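PDB 3UGV: enolase from alpha proteobacterium BAL199, which probably catalyses a magnesium-dependent reaction that starts by removing a proton next to a substrate carboxylate, as in other enolase-superfamily enzymes. Local coordinates for residues 257-262 against 286-291; 119-124 against 278-283; 197-202 against 206-211; 308-313 against 338-343. One frame throughout, in Å; residues are numbered along the deposited sequence.

In the fold
Contacts 1, 3 and 4 lie within the enolase C-terminal domain-like region, while contact 2 joins it to the N-terminal domain. Contacts 1 and 2 share helix 282-290 and touch where Ala288 CB meets Phe279 CZ at 3.7 Å. Contacts 2 and 4 also touch, with Pro282 CG 3.6 Å from Gly309 O. Contact 3 stands apart, its centre about 27 Å from that of contact 1 and about 34 Å from that of contact 4. Backbone hydrogen bonding of Met197 with Asp225 ties it to the magnesium site of Asp225, Glu251 and Glu277, the Met197 side chain about 11 Å from a bound magnesium; Asn278 of contact 2 directly follows Glu277. Contacts 1 and 2 both face a second subunit.

Contact 1 of 4, residues 257-262 against 286-291; sequences DNFDGY and HQALQA
Helices 259-268 and 282-290, neighbours in the C-terminal barrel domain, meet where Phe259 leans on Ala288 and Ala291. Phe259 stands in the first turn of its helix, with CG beside the backbone N and anti to the carbonyl carbon (chi1 -70°), and this turn carries the ring across to the other helix. Its far corner does most of the touching: CE2 lies 3.8 Å from Ala288 CA, and CZ is 3.9 Å from Ala288 CB. The Ala288 CA also makes an off-centre CH-pi contact, 4.3 Å from the centroid of the Phe259 ring. Nearer the backbone, Phe259 CB meets Ala291 CB at 4.2 Å. Just before Phe259, the N-cap residue Asn258 accepts Gly261 N through OD1 at 3.0 Å, the donor standing above the carbonyl plane. In a second subunit, Gln287 packs on Phe259, while His286 and Gln290 hydrogen-bond to Asp260. Exchanging Phe259 for an alanine would probably open a gap beside Ala288 and leave Gln287 of the second subunit without its aromatic partner. No hydrogen bond crosses between the two segments, so their hold on each other is dispersive and depends on the shape of one ring against small alanines.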
loop_
_atom_site.group_PDB
_atom_site.type_symbol
_atom_site.label_atom_id
_atom_site.label_comp_id
_atom_site.label_asym_id
_atom_site.label_seq_id
_atom_site.Cartn_x
_atom_site.Cartn_y
_atom_site.Cartn_z
ATOM N N ASP F 257 6.425 8.669 20.727
ATOM C CA ASP F 257 6.819 7.631 19.763
ATOM C C ASP F 257 5.662 6.744 19.289
ATOM O O ASP F 257 5.882 5.742 18.610
ATOM C CB ASP F 257 7.992 6.776 20.286
ATOM C CG ASP F 257 7.646 6.011 21.556
ATOM O OD1 ASP F 257 6.540 6.207 22.093
ATOM O OD2 ASP F 257 8.489 5.218 22.023
ATOM N N ASN F 258 4.433 7.118 19.640
ATOM C CA ASN F 258 3.259 6.390 19.169
ATOM C C ASN F 258 2.814 6.888 17.802
ATOM O O ASN F 258 1.857 7.648 17.707
ATOM C CB ASN F 258 2.093 6.492 20.172
ATOM C CG ASN F 258 0.902 5.675 19.746
ATOM O OD1 ASN F 258 1.008 4.901 18.805
ATOM N ND2 ASN F 258 -0.239 5.830 20.437
ATOM N N PHE F 259 3.501 6.453 16.749
ATOM C CA PHE F 259 3.209 6.913 15.392
ATOM C C PHE F 259 1.927 6.314 14.815
ATOM O O PHE F 259 1.248 6.953 14.000
ATOM C CB PHE F 259 4.373 6.595 14.442
ATOM C CG PHE F 259 5.603 7.412 14.685
ATOM C CD1 PHE F 259 5.599 8.443 15.597
ATOM C CD2 PHE F 259 6.765 7.166 13.964
ATOM C CE1 PHE F 259 6.748 9.208 15.818
ATOM C CE2 PHE F 259 7.905 7.925 14.176
ATOM C CZ PHE F 259 7.891 8.948 15.113
ATOM N N ASP F 260 1.605 5.080 15.200
ATOM C CA ASP F 260 0.338 4.495 14.759
ATOM C C ASP F 260 -0.822 5.356 15.250
ATOM O O ASP F 260 -1.752 5.605 14.502
ATOM C CB ASP F 260 0.175 3.057 15.243
ATOM C CG ASP F 260 1.290 2.144 14.748
ATOM O OD1 ASP F 260 1.558 2.092 13.525
ATOM O OD2 ASP F 260 1.910 1.486 15.596
ATOM N N GLY F 261 -0.754 5.813 16.502
ATOM C CA GLY F 261 -1.790 6.661 17.080
ATOM C C GLY F 261 -1.820 8.042 16.447
ATOM O O GLY F 261 -2.884 8.587 16.153
ATOM N N TYR F 262 -0.641 8.614 16.222
ATOM C CA TYR F 262 -0.552 9.924 15.594
ATOM C C TYR F 262 -1.170 9.921 14.196
ATOM O O TYR F 262 -1.956 10.810 13.874
ATOM C CB TYR F 262 0.889 10.415 15.583
ATOM C CG TYR F 262 1.271 11.118 16.868
ATOM C CD1 TYR F 262 0.493 12.151 17.368
ATOM C CD2 TYR F 262 2.399 10.749 17.581
ATOM C CE1 TYR F 262 0.826 12.803 18.544
ATOM C CE2 TYR F 262 2.741 11.392 18.757
ATOM C CZ TYR F 262 1.945 12.421 19.234
ATOM O OH TYR F 262 2.283 13.077 20.402
ATOM N N HIS F 286 12.001 11.920 9.189
ATOM C CA HIS F 286 11.703 11.273 7.916
ATOM C C HIS F 286 10.781 10.056 8.137
ATOM O O HIS F 286 9.833 9.829 7.376
ATOM C CB HIS F 286 13.037 10.918 7.219
ATOM C CG HIS F 286 12.975 9.721 6.322
ATOM N ND1 HIS F 286 12.395 9.753 5.071
ATOM C CD2 HIS F 286 13.454 8.463 6.485
ATOM C CE1 HIS F 286 12.507 8.563 4.508
ATOM N NE2 HIS F 286 13.143 7.761 5.346
ATOM N N GLN F 287 11.032 9.301 9.204
ATOM C CA GLN F 287 10.202 8.141 9.532
ATOM C C GLN F 287 8.792 8.542 9.965
ATOM O O GLN F 287 7.816 7.901 9.586
ATOM C CB GLN F 287 10.875 7.303 10.613
ATOM C CG GLN F 287 12.203 6.674 10.153
ATOM C CD GLN F 287 12.897 5.923 11.275
ATOM O OE1 GLN F 287 12.551 6.089 12.459
ATOM N NE2 GLN F 287 13.866 5.076 10.914
ATOM N N ALA F 288 8.698 9.620 10.742
ATOM C CA ALA F 288 7.419 10.158 11.150
ATOM C C ALA F 288 6.581 10.580 9.952
ATOM O O ALA F 288 5.368 10.365 9.940
ATOM C CB ALA F 288 7.612 11.327 12.087
ATOM N N LEU F 289 7.227 11.187 8.957
ATOM C CA LEU F 289 6.525 11.665 7.757
ATOM C C LEU F 289 6.064 10.489 6.890
ATOM O O LEU F 289 4.925 10.464 6.421
ATOM C CB LEU F 289 7.393 12.652 6.949
ATOM C CG LEU F 289 7.828 13.906 7.727
ATOM C CD1 LEU F 289 8.661 14.864 6.888
ATOM C CD2 LEU F 289 6.625 14.631 8.290
ATOM N N GLN F 290 6.930 9.498 6.706
ATOM C CA GLN F 290 6.522 8.280 6.008
ATOM C C GLN F 290 5.336 7.626 6.687
ATOM O O GLN F 290 4.495 7.027 6.021
ATOM C CB GLN F 290 7.652 7.266 5.951
ATOM C CG GLN F 290 8.798 7.646 5.043
ATOM C CD GLN F 290 9.913 6.622 5.132
ATOM O OE1 GLN F 290 10.346 6.259 6.232
ATOM N NE2 GLN F 290 10.367 6.125 3.979
ATOM N N ALA F 291 5.276 7.728 8.013
ATOM C CA ALA F 291 4.176 7.124 8.763
ATOM C C ALA F 291 2.907 7.968 8.662
ATOM O O ALA F 291 1.857 7.566 9.133
ATOM C CB ALA F 291 4.572 6.932 10.211
#

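Contact 2 of 4, residues 119-124 against 278-283; sequences GYAGLS and NFYGPR
Ala121 and Tyr280 bring their CA atoms within 5.3 Å of each other where two loops pass, each just before the start of a helix. Tyr280 reaches across with its CG beside the backbone N (chi1 -76°), which brings its ring against the peptide that joins Ala121 to Gly122. Gly122 N sits over one face of the ring, displaced toward the rim, and is 3.2 Å from Tyr280 CD1. At the root of the ring, Ala121 CB packs on Tyr280 CB at 3.5 Å. Gly122 has positive phi and is the N-cap of helix 123-142; a CB there would point away from Tyr280, so the ring rests on bare backbone. Gly281 fills the matching N-cap place before helix 282-290, at backbone angles where a CB would collide with the preceding carbonyl oxygen. Ser124 OG, in the first turn of helix 123-142, donates to Gly119 O at 2.8 Å, tying the helix start back to the loop. The Tyr280 hydroxyl has a weak hydrogen bond with Arg303 NE, and Gly119 of a second subunit also packs on the tyrosine. The contact thus joins the start of helix 123-142, in the N-terminal domain, to the loop between barrel strand 273-275 and helix 282-290; helix 83-97 packs on Leu123, and helix 301-304 lies against Asn278 and Phe279.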
loop_
_atom_site.group_PDB
_atom_site.type_symbol
_atom_site.label_atom_id
_atom_site.label_comp_id
_atom_site.label_asym_id
_atom_site.label_seq_id
_atom_site.Cartn_x
_atom_site.Cartn_y
_atom_site.Cartn_z
ATOM N N GLY F 119 23.582 4.490 22.127
ATOM C CA GLY F 119 22.432 5.007 21.412
ATOM C C GLY F 119 22.643 6.352 20.757
ATOM O O GLY F 119 23.337 7.210 21.303
ATOM N N TYR F 120 22.044 6.525 19.578
ATOM C CA TYR F 120 22.114 7.786 18.852
ATOM C C TYR F 120 21.098 8.774 19.415
ATOM O O TYR F 120 21.303 9.986 19.364
ATOM C CB TYR F 120 21.889 7.580 17.342
ATOM C CG TYR F 120 23.070 6.960 16.634
ATOM C CD1 TYR F 120 24.237 7.682 16.430
ATOM C CD2 TYR F 120 23.024 5.650 16.178
ATOM C CE1 TYR F 120 25.328 7.111 15.798
ATOM C CE2 TYR F 120 24.106 5.072 15.543
ATOM C CZ TYR F 120 25.253 5.806 15.358
ATOM O OH TYR F 120 26.327 5.237 14.725
ATOM N N ALA F 121 19.999 8.258 19.955
ATOM C CA ALA F 121 18.970 9.136 20.494
ATOM C C ALA F 121 19.214 9.363 21.980
ATOM O O ALA F 121 20.068 8.707 22.577
ATOM C CB ALA F 121 17.569 8.559 20.233
ATOM N N GLY F 122 18.482 10.303 22.573
ATOM C CA GLY F 122 18.566 10.529 24.005
ATOM C C GLY F 122 19.769 11.342 24.448
ATOM O O GLY F 122 20.220 12.236 23.733
ATOM N N LEU F 123 20.293 11.026 25.629
ATOM C CA LEU F 123 21.380 11.800 26.237
ATOM C C LEU F 123 22.594 11.997 25.332
ATOM O O LEU F 123 23.218 13.052 25.379
ATOM C CB LEU F 123 21.808 11.190 27.577
ATOM C CG LEU F 123 20.760 11.265 28.695
ATOM C CD1 LEU F 123 21.031 10.236 29.797
ATOM C CD2 LEU F 123 20.668 12.681 29.268
ATOM N N SER F 124 22.919 10.992 24.516
ATOM C CA SER F 124 24.050 11.082 23.579
ATOM C C SER F 124 23.870 12.257 22.612
ATOM O O SER F 124 24.754 13.095 22.454
ATOM C CB SER F 124 24.200 9.793 22.755
ATOM O OG SER F 124 24.193 8.628 23.554
ATOM N N ASN F 278 10.348 16.123 20.007
ATOM C CA ASN F 278 11.030 14.925 20.510
ATOM C C ASN F 278 11.690 14.061 19.435
ATOM O O ASN F 278 12.088 12.930 19.715
ATOM C CB ASN F 278 10.070 14.065 21.319
ATOM C CG ASN F 278 9.857 14.597 22.728
ATOM O OD1 ASN F 278 10.721 14.458 23.601
ATOM N ND2 ASN F 278 8.699 15.205 22.957
ATOM N N PHE F 279 11.778 14.587 18.212
ATOM C CA PHE F 279 12.523 13.938 17.135
ATOM C C PHE F 279 14.017 13.918 17.465
ATOM O O PHE F 279 14.649 14.972 17.569
ATOM C CB PHE F 279 12.375 14.721 15.829
ATOM C CG PHE F 279 11.035 14.590 15.172
ATOM C CD1 PHE F 279 10.159 13.579 15.528
ATOM C CD2 PHE F 279 10.662 15.480 14.174
ATOM C CE1 PHE F 279 8.947 13.460 14.908
ATOM C CE2 PHE F 279 9.441 15.374 13.560
ATOM C CZ PHE F 279 8.583 14.353 13.920
ATOM N N TYR F 280 14.593 12.735 17.608
ATOM C CA TYR F 280 16.044 12.638 17.773
ATOM C C TYR F 280 16.735 12.426 16.424
ATOM O O TYR F 280 17.014 11.296 16.031
ATOM C CB TYR F 280 16.402 11.536 18.775
ATOM C CG TYR F 280 16.143 11.960 20.201
ATOM C CD1 TYR F 280 17.102 12.677 20.910
ATOM C CD2 TYR F 280 14.924 11.675 20.828
ATOM C CE1 TYR F 280 16.867 13.091 22.208
ATOM C CE2 TYR F 280 14.672 12.096 22.121
ATOM C CZ TYR F 280 15.653 12.802 22.811
ATOM O OH TYR F 280 15.424 13.227 24.101
ATOM N N GLY F 281 16.982 13.521 15.709
ATOM C CA GLY F 281 17.645 13.461 14.415
ATOM C C GLY F 281 16.702 13.497 13.215
ATOM O O GLY F 281 15.509 13.209 13.332
ATOM N N PRO F 282 17.237 13.857 12.041
ATOM C CA PRO F 282 16.427 14.009 10.826
ATOM C C PRO F 282 15.872 12.691 10.304
ATOM O O PRO F 282 14.808 12.661 9.680
ATOM C CB PRO F 282 17.421 14.599 9.799
ATOM C CG PRO F 282 18.587 15.125 10.612
ATOM C CD PRO F 282 18.641 14.280 11.857
ATOM N N ARG F 283 16.588 11.602 10.522
ATOM C CA ARG F 283 16.061 10.319 10.087
ATOM C C ARG F 283 14.751 10.039 10.838
ATOM O O ARG F 283 13.798 9.498 10.273
ATOM C CB ARG F 283 17.083 9.186 10.247
ATOM C CG ARG F 283 16.483 7.776 10.093
ATOM C CD ARG F 283 17.565 6.756 9.857
ATOM N NE ARG F 283 18.227 7.000 8.578
ATOM C CZ ARG F 283 19.497 6.706 8.315
ATOM N NH1 ARG F 283 20.257 6.152 9.246
ATOM N NH2 ARG F 283 20.010 6.972 7.125
#

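Contact 3 of 4, residues 197-202 against 206-211; sequences MGRDDP and IETAEA
Pro202 and Ile206 are joined by the one hydrogen bond across the contact: Ile206 N donates to Pro202 O at 3.2 Å with a fairly straight N-H...O angle of 161°, a bond of the first turn of helix 202-216. The N-cap Asp201 starts that turn, its OD1 accepting Ala203 N. Among the polar side chains, Thr208 OG1 sits over the centre of one face of the Arg199 guanidinium, 3.4 Å from CZ, and the two side chains cross at about a right angle. The hydroxyl makes no hydrogen bond to the arginine; it bonds instead to Val204 O. Arg199, extended from CG to NE, spends its N-H groups elsewhere, NH1 in a salt bridge to Asp205 and NH2 on Lys169 O. All this lies at a beta-alpha junction of the barrel, where the chain passes from strand 192-196 to helix 202-216. A leucine in place of Arg199 would probably leave the Asp205 carboxylate without its positive mate and Lys169 O without this donor. The apolar part is small: Met197, extended beyond CG, lays its CE 3.9 Å from Ala209 CB, while Phe226 and Asp205 also pack on the methionine side chain.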
loop_
_atom_site.group_PDB
_atom_site.type_symbol
_atom_site.label_atom_id
_atom_site.label_comp_id
_atom_site.label_asym_id
_atom_site.label_seq_id
_atom_site.Cartn_x
_atom_site.Cartn_y
_atom_site.Cartn_z
ATOM N N MET F 197 -3.246 22.622 27.474
ATOM C CA MET F 197 -4.491 21.936 27.805
ATOM C C MET F 197 -4.202 20.593 28.481
ATOM O O MET F 197 -3.068 20.100 28.476
ATOM C CB MET F 197 -5.342 21.715 26.553
ATOM C CG MET F 197 -5.982 23.001 25.981
ATOM S SD MET F 197 -7.401 22.621 24.905
ATOM C CE MET F 197 -7.984 24.256 24.474
ATOM N N GLY F 198 -5.234 20.008 29.066
ATOM C CA GLY F 198 -5.092 18.744 29.758
ATOM C C GLY F 198 -5.623 18.773 31.181
ATOM O O GLY F 198 -5.157 18.021 32.032
ATOM N N ARG F 199 -6.592 19.645 31.451
ATOM C CA ARG F 199 -7.231 19.651 32.757
ATOM C C ARG F 199 -7.982 18.341 32.984
ATOM O O ARG F 199 -8.217 17.589 32.045
ATOM C CB ARG F 199 -8.167 20.848 32.874
ATOM C CG ARG F 199 -7.404 22.143 33.073
ATOM C CD ARG F 199 -8.234 23.349 32.700
ATOM N NE ARG F 199 -7.441 24.577 32.744
ATOM C CZ ARG F 199 -6.720 25.050 31.730
ATOM N NH1 ARG F 199 -6.676 24.400 30.574
ATOM N NH2 ARG F 199 -6.035 26.177 31.872
ATOM N N ASP F 200 -8.338 18.058 34.231
ATOM C CA ASP F 200 -9.146 16.880 34.537
ATOM C C ASP F 200 -10.484 16.920 33.823
ATOM O O ASP F 200 -10.948 15.908 33.304
ATOM C CB ASP F 200 -9.373 16.754 36.043
ATOM C CG ASP F 200 -8.119 16.335 36.782
ATOM O OD1 ASP F 200 -7.483 15.350 36.349
ATOM O OD2 ASP F 200 -7.764 16.995 37.785
ATOM N N ASP F 201 -11.113 18.086 33.822
ATOM C CA ASP F 201 -12.374 18.291 33.114
ATOM C C ASP F 201 -12.101 19.009 31.789
ATOM O O ASP F 201 -11.771 20.195 31.776
ATOM C CB ASP F 201 -13.327 19.130 33.970
ATOM C CG ASP F 201 -14.724 19.267 33.354
ATOM O OD1 ASP F 201 -14.979 18.730 32.250
ATOM O OD2 ASP F 201 -15.577 19.924 33.992
ATOM N N PRO F 202 -12.238 18.286 30.672
ATOM C CA PRO F 202 -12.077 18.807 29.305
ATOM C C PRO F 202 -12.900 20.074 29.059
ATOM O O PRO F 202 -12.486 20.954 28.303
ATOM C CB PRO F 202 -12.657 17.695 28.442
ATOM C CG PRO F 202 -12.613 16.491 29.281
ATOM C CD PRO F 202 -12.767 16.916 30.685
ATOM N N ILE F 206 -11.741 23.941 27.279
ATOM C CA ILE F 206 -12.447 24.664 26.236
ATOM C C ILE F 206 -12.869 26.028 26.772
ATOM O O ILE F 206 -12.777 27.046 26.092
ATOM C CB ILE F 206 -13.679 23.849 25.785
ATOM C CG1 ILE F 206 -13.221 22.651 24.944
ATOM C CG2 ILE F 206 -14.677 24.727 25.032
ATOM C CD1 ILE F 206 -14.313 21.670 24.651
ATOM N N GLU F 207 -13.333 26.026 28.012
ATOM C CA GLU F 207 -13.705 27.239 28.716
ATOM C C GLU F 207 -12.525 28.205 28.723
ATOM O O GLU F 207 -12.686 29.405 28.483
ATOM C CB GLU F 207 -14.092 26.867 30.141
ATOM C CG GLU F 207 -14.865 27.899 30.903
ATOM C CD GLU F 207 -15.122 27.445 32.334
ATOM O OE1 GLU F 207 -15.536 26.275 32.524
ATOM O OE2 GLU F 207 -14.885 28.251 33.263
ATOM N N THR F 208 -11.334 27.670 28.988
ATOM C CA THR F 208 -10.115 28.471 28.962
ATOM C C THR F 208 -9.824 29.093 27.587
ATOM O O THR F 208 -9.526 30.282 27.493
ATOM C CB THR F 208 -8.922 27.654 29.437
ATOM O OG1 THR F 208 -9.157 27.224 30.778
ATOM C CG2 THR F 208 -7.661 28.494 29.410
ATOM N N ALA F 209 -9.908 28.286 26.530
ATOM C CA ALA F 209 -9.748 28.783 25.170
ATOM C C ALA F 209 -10.705 29.952 24.895
ATOM O O ALA F 209 -10.293 31.009 24.388
ATOM C CB ALA F 209 -9.976 27.642 24.154
ATOM N N GLU F 210 -11.980 29.765 25.235
ATOM C CA GLU F 210 -13.000 30.793 24.991
ATOM C C GLU F 210 -12.686 32.052 25.782
ATOM O O GLU F 210 -12.815 33.148 25.265
ATOM C CB GLU F 210 -14.406 30.283 25.330
ATOM C CG GLU F 210 -14.865 29.041 24.534
ATOM C CD GLU F 210 -15.124 29.318 23.047
ATOM O OE1 GLU F 210 -14.789 30.427 22.567
ATOM O OE2 GLU F 210 -15.670 28.422 22.356
ATOM N N ALA F 211 -12.241 31.892 27.026
ATOM C CA ALA F 211 -11.891 33.038 27.867
ATOM C C ALA F 211 -10.685 33.811 27.321
ATOM O O ALA F 211 -10.654 35.046 27.347
ATOM C CB ALA F 211 -11.631 32.583 29.297
#

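Contact 4 of 4, residues 308-313 against 338-343; sequences SGWMRA and RVTETA
Trp310 and Thr340 meet through a short hydrogen bond, NE1 donating to OG1 at 2.7 Å with an N-H...O angle of 162°. Trp310 has CG anti to its backbone N (chi1 174°), which swings the indole out from helix 306-320 until its N-H edge faces the threonine. OG1 lies 5° out of the ring plane, which together with the N-H...O angle makes a nearly straight bond off the indole edge. Thr340 holds OG1 beside its own backbone N; the same oxygen is hydrogen-bonded to Val336 O and therefore links the indole to the end of helix 330-337. The methyl CG2 of Thr340 sits 4.1 Å from Trp310 CZ2, touching the benzene side of the indole. One residue along, Met311 bends at both chi2 and chi3, folding its tip toward Val339 so that CE reaches CG2 at 3.7 Å, the two side chains crossing at about a right angle. Phe301 stacks on the Trp310 ring. Thr340 also opens a type I beta turn, closed by Ala343 N on Thr340 O at 3.0 Å. The contact lies in the enolase C-terminal domain-like region and joins helix 306-320 to the connection between helix 330-337 and strand 346-348.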
loop_
_atom_site.group_PDB
_atom_site.type_symbol
_atom_site.label_atom_id
_atom_site.label_comp_id
_atom_site.label_asym_id
_atom_site.label_seq_id
_atom_site.Cartn_x
_atom_site.Cartn_y
_atom_site.Cartn_z
ATOM N N SER F 308 23.468 21.577 12.888
ATOM C CA SER F 308 23.693 20.568 11.845
ATOM C C SER F 308 22.453 19.746 11.559
ATOM O O SER F 308 22.033 19.631 10.404
ATOM C CB SER F 308 24.826 19.616 12.242
ATOM O OG SER F 308 26.056 20.302 12.290
ATOM N N GLY F 309 21.877 19.166 12.615
ATOM C CA GLY F 309 20.645 18.401 12.489
ATOM C C GLY F 309 19.461 19.205 11.986
ATOM O O GLY F 309 18.662 18.699 11.200
ATOM N N TRP F 310 19.338 20.460 12.422
ATOM C CA TRP F 310 18.232 21.289 11.951
ATOM C C TRP F 310 18.292 21.483 10.442
ATOM O O TRP F 310 17.271 21.379 9.755
ATOM C CB TRP F 310 18.213 22.652 12.639
ATOM C CG TRP F 310 17.151 23.551 12.049
ATOM C CD1 TRP F 310 17.243 24.272 10.903
ATOM C CD2 TRP F 310 15.828 23.774 12.558
ATOM N NE1 TRP F 310 16.073 24.943 10.672
ATOM C CE2 TRP F 310 15.187 24.655 11.675
ATOM C CE3 TRP F 310 15.132 23.321 13.683
ATOM C CZ2 TRP F 310 13.878 25.100 11.878
ATOM C CZ3 TRP F 310 13.832 23.755 13.882
ATOM C CH2 TRP F 310 13.222 24.638 12.986
ATOM N N MET F 311 19.482 21.768 9.918
ATOM C CA MET F 311 19.606 22.069 8.491
ATOM C C MET F 311 19.265 20.845 7.654
ATOM O O MET F 311 18.652 20.959 6.596
ATOM C CB MET F 311 21.006 22.601 8.132
ATOM C CG MET F 311 21.390 23.950 8.789
ATOM S SD MET F 311 20.162 25.267 8.661
ATOM C CE MET F 311 19.983 25.419 6.892
ATOM N N ARG F 312 19.666 19.673 8.130
ATOM C CA ARG F 312 19.332 18.431 7.444
ATOM C C ARG F 312 17.829 18.177 7.471
ATOM O O ARG F 312 17.242 17.743 6.478
ATOM C CB ARG F 312 20.106 17.264 8.054
ATOM C CG ARG F 312 21.582 17.332 7.688
ATOM C CD ARG F 312 22.426 16.332 8.435
ATOM N NE ARG F 312 23.833 16.715 8.395
ATOM C CZ ARG F 312 24.845 15.921 8.725
ATOM N NH1 ARG F 312 24.622 14.669 9.110
ATOM N NH2 ARG F 312 26.085 16.382 8.665
ATOM N N ALA F 313 17.216 18.481 8.612
ATOM C CA ALA F 313 15.796 18.277 8.803
ATOM C C ALA F 313 15.024 19.291 7.983
ATOM O O ALA F 313 13.955 18.979 7.464
ATOM C CB ALA F 313 15.427 18.384 10.287
ATOM N N ARG F 338 15.772 31.949 9.542
ATOM C CA ARG F 338 16.073 32.895 8.465
ATOM C C ARG F 338 16.498 32.185 7.183
ATOM O O ARG F 338 16.390 32.750 6.106
ATOM C CB ARG F 338 17.156 33.898 8.892
ATOM C CG ARG F 338 16.697 34.933 9.922
ATOM C CD ARG F 338 15.651 35.885 9.356
ATOM N NE ARG F 338 16.152 36.618 8.195
ATOM C CZ ARG F 338 15.464 37.558 7.542
ATOM N NH1 ARG F 338 14.240 37.894 7.930
ATOM N NH2 ARG F 338 16.002 38.175 6.495
ATOM N N VAL F 339 16.981 30.952 7.294
ATOM C CA VAL F 339 17.359 30.198 6.100
ATOM C C VAL F 339 16.589 28.895 5.974
ATOM O O VAL F 339 16.987 28.013 5.221
ATOM C CB VAL F 339 18.851 29.874 6.074
ATOM C CG1 VAL F 339 19.653 31.157 6.064
ATOM C CG2 VAL F 339 19.223 29.015 7.282
ATOM N N THR F 340 15.491 28.771 6.710
ATOM C CA THR F 340 14.682 27.554 6.645
ATOM C C THR F 340 13.545 27.704 5.634
ATOM O O THR F 340 12.658 28.561 5.766
ATOM C CB THR F 340 14.140 27.170 8.021
ATOM O OG1 THR F 340 15.239 26.855 8.885
ATOM C CG2 THR F 340 13.204 25.973 7.912
ATOM N N GLU F 341 13.589 26.864 4.616
ATOM C CA GLU F 341 12.723 26.995 3.447
ATOM C C GLU F 341 11.231 26.971 3.796
ATOM O O GLU F 341 10.462 27.751 3.256
ATOM C CB GLU F 341 13.078 25.873 2.475
ATOM C CG GLU F 341 12.350 25.862 1.162
ATOM C CD GLU F 341 12.647 24.587 0.382
ATOM O OE1 GLU F 341 13.710 23.963 0.640
ATOM O OE2 GLU F 341 11.807 24.200 -0.467
ATOM N N THR F 342 10.813 26.077 4.694
ATOM C CA THR F 342 9.407 26.031 5.066
ATOM C C THR F 342 9.162 26.643 6.449
ATOM O O THR F 342 8.237 26.263 7.144
ATOM C CB THR F 342 8.822 24.604 5.009
ATOM O OG1 THR F 342 9.525 23.767 5.926
ATOM C CG2 THR F 342 8.921 24.016 3.596
ATOM N N ALA F 343 9.992 27.604 6.836
ATOM C CA ALA F 343 9.842 28.274 8.125
ATOM C C ALA F 343 8.398 28.651 8.380
ATOM O O ALA F 343 7.707 29.150 7.500
ATOM C CB ALA F 343 10.728 29.508 8.190
#